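Local coordinates for putative sensory box/GGDEF family protein (Vibrio parahaemolyticus, PDB 3LID) that probably makes the second messenger cyclic di-GMP from GTP through its GGDEF domain, under control of the extracellular Cache-type (PDC-fold) sensor domain described here, at residues V93-D98 / A104-I109; N67-V72 / K80-L85; E136-K141 / V169-I174. All blocks are in the same frame, centred on the assembly; numbering follows the deposited sequence. Where two conformers were deposited one is given.

Contact 1: V93-D98 / A104-I109; sequences VRIKYD and AGPSLI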
# COMPACT_ATOMS: atom_id res chain seq x y z
N VAL A 93 16.51 11.48 -10.11
CA VAL A 93 15.27 11.82 -10.83
C VAL A 93 14.18 11.58 -9.82
O VAL A 93 14.16 10.51 -9.19
CB VAL A 93 14.97 10.95 -12.04
CG1 VAL A 93 13.76 11.54 -12.77
CG2 VAL A 93 16.18 10.97 -13.05
N ARG A 94 13.33 12.58 -9.60
CA ARG A 94 12.30 12.38 -8.58
C ARG A 94 10.99 13.05 -9.03
O ARG A 94 10.91 14.29 -9.10
CB ARG A 94 12.77 13.06 -7.29
CG ARG A 94 11.76 12.98 -6.15
CD ARG A 94 12.40 13.36 -4.81
NE ARG A 94 11.43 13.19 -3.74
CZ ARG A 94 11.22 14.07 -2.74
NH1 ARG A 94 11.91 15.22 -2.62
NH2 ARG A 94 10.26 13.77 -1.84
N ILE A 95 10.00 12.21 -9.36
CA ILE A 95 8.68 12.75 -9.72
C ILE A 95 7.84 12.48 -8.50
O ILE A 95 7.87 11.39 -7.96
CB ILE A 95 8.16 11.99 -10.96
CG1 ILE A 95 8.95 12.40 -12.25
CG2 ILE A 95 6.63 12.09 -11.13
CD1 ILE A 95 9.29 13.74 -12.43
N LYS A 96 7.05 13.48 -8.14
CA LYS A 96 6.10 13.36 -6.99
C LYS A 96 4.71 13.54 -7.56
O LYS A 96 4.52 14.33 -8.51
CB LYS A 96 6.35 14.42 -5.90
CG LYS A 96 7.77 14.26 -5.34
CD LYS A 96 8.02 15.36 -4.40
CE LYS A 96 7.17 15.05 -3.08
NZ LYS A 96 7.56 15.98 -1.92
N TYR A 97 3.73 12.83 -6.96
CA TYR A 97 2.35 12.92 -7.47
C TYR A 97 1.45 13.07 -6.27
O TYR A 97 1.64 12.41 -5.18
CB TYR A 97 2.01 11.65 -8.29
CG TYR A 97 0.51 11.57 -8.60
CD1 TYR A 97 -0.04 12.40 -9.58
CD2 TYR A 97 -0.28 10.65 -7.92
CE1 TYR A 97 -1.39 12.32 -9.90
CE2 TYR A 97 -1.66 10.53 -8.20
CZ TYR A 97 -2.18 11.37 -9.20
OH TYR A 97 -3.53 11.24 -9.47
N ASP A 98 0.43 13.93 -6.43
CA ASP A 98 -0.47 14.18 -5.33
C ASP A 98 -1.89 13.78 -5.79
O ASP A 98 -2.42 14.41 -6.69
CB ASP A 98 -0.55 15.71 -5.06
CG ASP A 98 -1.56 16.05 -3.95
OD1 ASP A 98 -1.36 15.67 -2.78
OD2 ASP A 98 -2.52 16.77 -4.25
N ALA A 104 1.34 15.97 -10.93
CA ALA A 104 2.64 15.27 -10.92
C ALA A 104 3.69 16.20 -11.45
O ALA A 104 3.45 16.93 -12.44
CB ALA A 104 2.59 14.03 -11.85
N GLY A 105 4.92 16.11 -10.95
CA GLY A 105 5.99 16.83 -11.63
C GLY A 105 7.28 16.58 -10.86
O GLY A 105 7.28 16.00 -9.73
N PRO A 106 8.39 17.04 -11.43
CA PRO A 106 9.69 16.70 -10.82
C PRO A 106 10.03 17.60 -9.66
O PRO A 106 9.55 18.78 -9.61
CB PRO A 106 10.69 16.99 -12.00
CG PRO A 106 10.00 18.07 -12.81
CD PRO A 106 8.52 17.58 -12.79
N SER A 107 10.89 17.14 -8.74
CA SER A 107 11.41 17.99 -7.66
C SER A 107 12.90 18.12 -7.79
O SER A 107 13.60 17.12 -8.19
CB SER A 107 11.12 17.28 -6.32
OG SER A 107 11.61 17.97 -5.18
N LEU A 108 13.40 19.27 -7.33
CA LEU A 108 14.83 19.42 -7.28
C LEU A 108 15.31 19.16 -5.85
O LEU A 108 16.55 19.33 -5.57
CB LEU A 108 15.21 20.87 -7.67
CG LEU A 108 14.96 21.23 -9.13
CD1 LEU A 108 15.15 22.78 -9.23
CD2 LEU A 108 15.87 20.52 -10.05
N ILE A 109 14.42 18.65 -4.99
CA ILE A 109 14.83 18.37 -3.59
C ILE A 109 15.32 16.90 -3.65
O ILE A 109 14.49 15.97 -3.64
CB ILE A 109 13.70 18.53 -2.58
CG1 ILE A 109 13.26 20.04 -2.54
CG2 ILE A 109 14.18 18.14 -1.17
CD1 ILE A 109 11.97 20.24 -1.81
O HOH W 1 13.85 15.07 -10.93
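Arg94 reaches across the hairpin to the carbonyl of Ile109, three residues past Pro106. Its CG stands anti to the backbone N (chi1 178°) and the chain stays extended to NE, which carries NH1 to within 2.9 Å of Ile109 O. That oxygen lies at the guanidinium edge but 17° out of the guanidinium plane, and NH1 also packs against CB of Ile109. One face of the guanidinium carries the CD methylene of Lys96, 3.7 Å above the plane and displaced toward the rim. The receiving loop is shaped by an ST turn, in which Ser107 OG accepts from Ile109 N at 2.9 Å.

Between the strands, the antiparallel pairing is seen in the Lys96–Gly105 hydrogen-bonded pair: Lys96 N reaches Gly105 O at 3.0 Å with a nearly straight N-H...O angle of 176°, and Gly105 N bonds back to Lys96 O. Ser107 N adds a bond to Arg94 O. The flanking non-hydrogen-bonded pairs, Ile95 with Pro106 and Tyr97 with Ala104, put their side chains on the face turned to helix 59-76. There CD1 of Ile95 presses on the proline, 3.4 Å from Pro106 CA, tighter than usual for carbons. Ala104 CB meets Tyr97 at the ring edge, 3.8 Å from CD1.

The contact is thus a beta hairpin on which 103-106 forms an outermost strand, within this chain, of the seven-stranded antiparallel sheet. A water accepts from Arg94 N and donates only weakly to Ser107 O. With Glu91 a weak, long ion partner and Arg111 a like charge nearby, the neutral carbonyl of Ile109 helps hold the Arg94 guanidinium in place without cancelling its charge, which probably adds to the positive potential near the bound phosphate.

Contact 2: N67-V72 / K80-L85; sequences NMWSSV and KQIRFL. With PO4 (phosphate ion), chain C.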
# COMPACT_ATOMS: atom_id res chain seq x y z
N ASN A 67 8.89 14.10 -17.88
CA ASN A 67 7.55 14.26 -18.46
C ASN A 67 6.86 12.93 -18.60
O ASN A 67 5.64 12.84 -18.37
CB ASN A 67 7.65 15.00 -19.82
CG ASN A 67 8.01 16.46 -19.62
OD1 ASN A 67 7.94 16.94 -18.52
ND2 ASN A 67 8.45 17.15 -20.67
N MET A 68 7.61 11.89 -19.00
CA MET A 68 7.03 10.57 -19.13
C MET A 68 6.57 10.05 -17.76
O MET A 68 5.40 9.57 -17.60
CB MET A 68 8.07 9.63 -19.74
CG MET A 68 7.56 8.26 -20.17
SD MET A 68 7.58 7.00 -18.92
CE MET A 68 9.37 6.47 -18.83
N TRP A 69 7.46 10.13 -16.76
CA TRP A 69 7.08 9.62 -15.44
C TRP A 69 5.91 10.42 -14.86
O TRP A 69 5.09 9.84 -14.17
CB TRP A 69 8.29 9.68 -14.51
CG TRP A 69 9.22 8.58 -14.77
CD1 TRP A 69 9.18 7.64 -15.77
CD2 TRP A 69 10.43 8.30 -14.03
NE1 TRP A 69 10.25 6.77 -15.65
CE2 TRP A 69 10.99 7.14 -14.57
CE3 TRP A 69 11.02 8.89 -12.92
CZ2 TRP A 69 12.19 6.58 -14.08
CZ3 TRP A 69 12.18 8.33 -12.38
CH2 TRP A 69 12.75 7.19 -12.98
N SER A 70 5.84 11.73 -15.08
CA SER A 70 4.74 12.51 -14.59
C SER A 70 3.46 11.99 -15.26
O SER A 70 2.41 11.92 -14.57
CB SER A 70 4.95 13.99 -14.94
OG SER A 70 6.08 14.50 -14.21
N SER A 71 3.51 11.74 -16.58
CA SER A 71 2.32 11.18 -17.28
C SER A 71 1.91 9.85 -16.72
O SER A 71 0.70 9.55 -16.59
CB SER A 71 2.62 11.06 -18.80
OG SER A 71 2.80 12.37 -19.36
N VAL A 72 2.89 8.99 -16.45
CA VAL A 72 2.58 7.65 -15.91
C VAL A 72 1.93 7.85 -14.50
O VAL A 72 0.96 7.11 -14.16
CB VAL A 72 3.85 6.74 -15.80
CG1 VAL A 72 3.53 5.48 -14.99
CG2 VAL A 72 4.32 6.39 -17.21
N LYS A 80 3.03 7.53 -5.32
CA LYS A 80 3.24 8.81 -4.69
C LYS A 80 4.61 9.43 -5.16
O LYS A 80 4.74 10.63 -5.26
CB LYS A 80 3.19 8.61 -3.19
CG LYS A 80 3.23 9.96 -2.48
CD LYS A 80 2.49 9.87 -1.15
CE LYS A 80 2.40 11.21 -0.49
NZ LYS A 80 3.77 11.63 -0.05
N GLN A 81 5.54 8.58 -5.52
CA GLN A 81 6.80 9.04 -6.10
C GLN A 81 7.30 8.02 -7.04
O GLN A 81 7.03 6.85 -6.88
CB GLN A 81 7.93 9.12 -4.99
CG GLN A 81 7.57 10.10 -3.89
CD GLN A 81 8.72 10.17 -2.88
OE1 GLN A 81 8.69 9.56 -1.78
NE2 GLN A 81 9.77 10.87 -3.28
N ILE A 82 8.09 8.46 -8.04
CA ILE A 82 8.77 7.59 -8.97
C ILE A 82 10.17 8.22 -9.07
O ILE A 82 10.28 9.41 -9.38
CB ILE A 82 8.13 7.60 -10.36
CG1 ILE A 82 6.66 7.06 -10.20
CG2 ILE A 82 8.96 6.67 -11.34
CD1 ILE A 82 5.91 7.15 -11.56
N ARG A 83 11.19 7.43 -8.72
CA ARG A 83 12.53 7.98 -8.62
C ARG A 83 13.55 7.09 -9.27
O ARG A 83 13.42 5.87 -9.40
CB ARG A 83 12.92 8.01 -7.17
CG ARG A 83 12.16 9.14 -6.40
CD ARG A 83 12.56 9.18 -4.89
NE ARG A 83 11.98 7.97 -4.24
CZ ARG A 83 12.16 7.69 -2.94
NH1 ARG A 83 12.92 8.51 -2.16
NH2 ARG A 83 11.56 6.62 -2.40
N PHE A 84 14.67 7.73 -9.63
CA PHE A 84 15.85 6.98 -9.99
C PHE A 84 16.94 7.45 -9.01
O PHE A 84 17.14 8.66 -8.82
CB PHE A 84 16.32 7.28 -11.44
CG PHE A 84 17.47 6.41 -11.84
CD1 PHE A 84 17.24 5.08 -12.19
CD2 PHE A 84 18.79 6.90 -11.72
CE1 PHE A 84 18.28 4.24 -12.50
CE2 PHE A 84 19.92 6.01 -12.05
CZ PHE A 84 19.61 4.69 -12.46
N LEU A 85 17.56 6.48 -8.31
CA LEU A 85 18.70 6.74 -7.40
C LEU A 85 19.95 6.21 -8.08
O LEU A 85 19.95 5.16 -8.71
CB LEU A 85 18.53 5.98 -6.03
CG LEU A 85 17.57 6.65 -5.02
CD1 LEU A 85 16.15 6.86 -5.56
CD2 LEU A 85 17.48 5.62 -3.78
P PO4 C . 11.14 7.53 1.08
O1 PO4 C . 10.40 8.81 0.66
O2 PO4 C . 12.61 7.86 0.79
O3 PO4 C . 10.73 6.34 0.26
O4 PO4 C . 10.94 7.26 2.57
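Helix 67-72 runs nearly antiparallel to strand 81-85: their N-to-C directions differ by 152° and their axes approach to 9.3 Å. The nearest alpha carbons belong to Trp69 and Ile82, and these two residues carry most of the contact. Ile82 lays its CG2 methyl over one face of the indole as a CH-pi contact, 3.6 Å from the centroid of the six-membered ring of Trp69 and 19° off the ring normal. That methyl is the branch anti to the backbone N, while CG1 (chi1 -62°) leads the other arm toward the helix, where CD1 lies 3.8 Å from Trp69 O. The outer rim of the indole continues along the strand: Phe84 N lies at its edge, in plane, and Trp69 CH2 touches Phe84 CB at 3.9 Å.

This is the helix-on-sheet packing of the PDC fold, in which a layer of helices covers one face of a central antiparallel sheet. Trp69 also meets Val93, Ile95 and Leu168, so it spans three neighbouring strands.

Alternation along the strand sends Arg83 to the other face. Its chain bends near its end, and its two terminal nitrogens grip the phosphate: NH1 bonds O2 of the ion at 3.0 Å and NH2 bonds O3 at 2.8 Å. NH1 is further salt-bridged to Glu91, and NH2 donates to Asn171 OD1.

Contact 3: E136-K141 / V169-I174; sequences ELERDK and VLNVDI. With PO4 (phosphate ion), chain C.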
# COMPACT_ATOMS: atom_id res chain seq x y z
N GLU A 136 6.22 0.83 4.77
CA GLU A 136 7.01 1.63 5.73
C GLU A 136 6.74 3.08 5.43
O GLU A 136 6.59 3.49 4.24
CB GLU A 136 8.49 1.34 5.48
CG GLU A 136 9.42 2.18 6.28
CD GLU A 136 10.85 1.70 5.98
OE1 GLU A 136 11.26 0.66 6.51
OE2 GLU A 136 11.58 2.35 5.22
N LEU A 137 6.65 3.87 6.50
CA LEU A 137 6.30 5.31 6.31
C LEU A 137 7.45 6.02 5.58
O LEU A 137 8.62 5.72 5.77
CB LEU A 137 6.16 5.95 7.70
CG LEU A 137 5.00 5.34 8.49
CD1 LEU A 137 4.90 5.82 9.94
CD2 LEU A 137 3.70 5.70 7.79
N GLU A 138 7.07 6.98 4.76
CA GLU A 138 8.09 7.86 4.10
C GLU A 138 8.84 8.78 5.08
O GLU A 138 8.27 9.22 6.09
CB GLU A 138 7.41 8.70 3.09
CG GLU A 138 6.94 7.81 1.91
CD GLU A 138 6.31 8.58 0.73
OE1 GLU A 138 5.91 9.72 0.93
OE2 GLU A 138 6.21 8.07 -0.45
N ARG A 139 10.10 9.03 4.74
CA ARG A 139 10.90 9.98 5.54
C ARG A 139 11.65 10.95 4.61
O ARG A 139 11.91 10.64 3.44
CB ARG A 139 11.95 9.21 6.36
CG ARG A 139 11.29 8.35 7.50
CD ARG A 139 12.30 7.53 8.37
NE ARG A 139 11.51 6.85 9.42
CZ ARG A 139 11.33 7.20 10.68
NH1 ARG A 139 11.91 8.30 11.23
NH2 ARG A 139 10.56 6.40 11.46
N ASP A 140 12.03 12.10 5.21
CA ASP A 140 12.90 13.14 4.56
C ASP A 140 14.03 13.36 5.55
O ASP A 140 13.77 13.78 6.69
CB ASP A 140 12.17 14.50 4.50
CG ASP A 140 10.93 14.51 3.67
OD1 ASP A 140 10.87 13.84 2.60
OD2 ASP A 140 10.02 15.32 4.03
N LYS A 141 15.28 13.11 5.11
CA LYS A 141 16.48 13.25 5.99
C LYS A 141 16.26 12.53 7.31
O LYS A 141 16.52 13.07 8.41
CB LYS A 141 16.77 14.74 6.17
CG LYS A 141 17.28 15.31 4.84
CD LYS A 141 17.42 16.82 4.91
CE LYS A 141 18.78 17.18 4.42
NZ LYS A 141 19.59 16.64 5.54
N VAL A 169 12.93 3.21 -8.21
CA VAL A 169 12.19 3.02 -6.99
C VAL A 169 10.82 3.63 -7.19
O VAL A 169 10.69 4.80 -7.58
CB VAL A 169 12.84 3.77 -5.81
CG1 VAL A 169 12.04 3.55 -4.53
CG2 VAL A 169 14.29 3.25 -5.59
N LEU A 170 9.77 2.84 -6.88
CA LEU A 170 8.42 3.38 -7.06
C LEU A 170 7.71 3.29 -5.72
O LEU A 170 7.71 2.24 -5.13
CB LEU A 170 7.64 2.44 -8.07
CG LEU A 170 8.50 2.01 -9.29
CD1 LEU A 170 7.73 0.98 -10.11
CD2 LEU A 170 8.74 3.32 -10.10
N ASN A 171 7.12 4.35 -5.25
CA ASN A 171 6.48 4.35 -3.92
C ASN A 171 5.00 4.18 -4.18
O ASN A 171 4.31 5.14 -4.51
CB ASN A 171 6.74 5.66 -3.17
CG ASN A 171 8.11 5.69 -2.57
OD1 ASN A 171 9.08 5.24 -3.21
ND2 ASN A 171 8.21 6.17 -1.33
N VAL A 172 4.54 2.97 -3.89
CA VAL A 172 3.08 2.65 -3.97
C VAL A 172 2.41 3.18 -2.71
O VAL A 172 2.82 2.91 -1.57
CB VAL A 172 2.89 1.13 -4.14
CG1 VAL A 172 1.35 0.81 -4.05
CG2 VAL A 172 3.54 0.63 -5.50
N ASP A 173 1.42 4.01 -2.92
CA ASP A 173 0.81 4.83 -1.87
C ASP A 173 -0.36 4.02 -1.22
O ASP A 173 -1.45 3.81 -1.79
CB ASP A 173 0.28 6.06 -2.59
CG ASP A 173 -0.49 7.01 -1.68
OD1 ASP A 173 -0.75 6.72 -0.52
OD2 ASP A 173 -0.85 8.07 -2.18
N ILE A 174 -0.06 3.44 -0.05
CA ILE A 174 -1.09 2.62 0.64
C ILE A 174 -2.31 3.44 1.10
O ILE A 174 -3.45 2.94 1.09
CB ILE A 174 -0.41 1.94 1.86
CG1 ILE A 174 0.72 0.97 1.39
CG2 ILE A 174 -1.43 1.15 2.73
CD1 ILE A 174 0.23 -0.21 0.42
P PO4 C . 11.14 7.53 1.08
O1 PO4 C . 10.40 8.81 0.66
O2 PO4 C . 12.61 7.86 0.79
O3 PO4 C . 10.73 6.34 0.26
O4 PO4 C . 10.94 7.26 2.57
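Glu138 meets Asn171 at the edge of a phosphate site, and the strand leading to it is anchored first at Glu136, whose carboxylate forms a salt bridge with Arg116 and whose backbone O accepts from Arg153. At Glu138 the strand is interrupted, and the side chain extends beyond CG toward strand 169-173. Asn171 ND2 donates to Glu138 OE2 at 2.9 Å. The bond meets the anti side of OE2, 27° out of the carboxylate plane, and the carboxylate and amide planes stand 56° apart. The same ND2 bonds phosphate O3 at 3.0 Å in a nearly straight line (172°); these two bonds, with Arg83 NH2 donating to OD1, hold the amide in one orientation. Lys80 is salt-bridged to Glu138 OE1, which probably helps keep that carboxylate ionised beside the anion. Next, Arg139 offers its backbone N to O4 of the phosphate at 2.9 Å.

With Arg83, Lys113, Arg116, Tyr118 and Arg153 also bonded to the ion, which is probably from the crystallisation liquor, the arrangement is consistent with the ligand pocket of a PDC (Cache) sensor domain.

How the contacts relate
From the N terminus, helix 59-76 leads through a short link into strand 79-86, and contact 2 closes that short loop by packing helix on strand. The chain next forms the hairpin of contact 1, strands 91-98 and 103-106, and later contact 3 spans the longer excursion from strand 131-140 to strand 163-173. The three closures follow in series, with neither nesting nor crossing. All reach the seven-stranded sheet, where 79-86 is flanked by 91-98 and 163-173; backbone bonds such as Ile95 N to Ile82 O and Arg83 N to Val169 O join the contacts. Contact 2 thus connects helix layer and sheet, contact 1 supplies the sheet's margin, and contacts 2 and 3 share the phosphate.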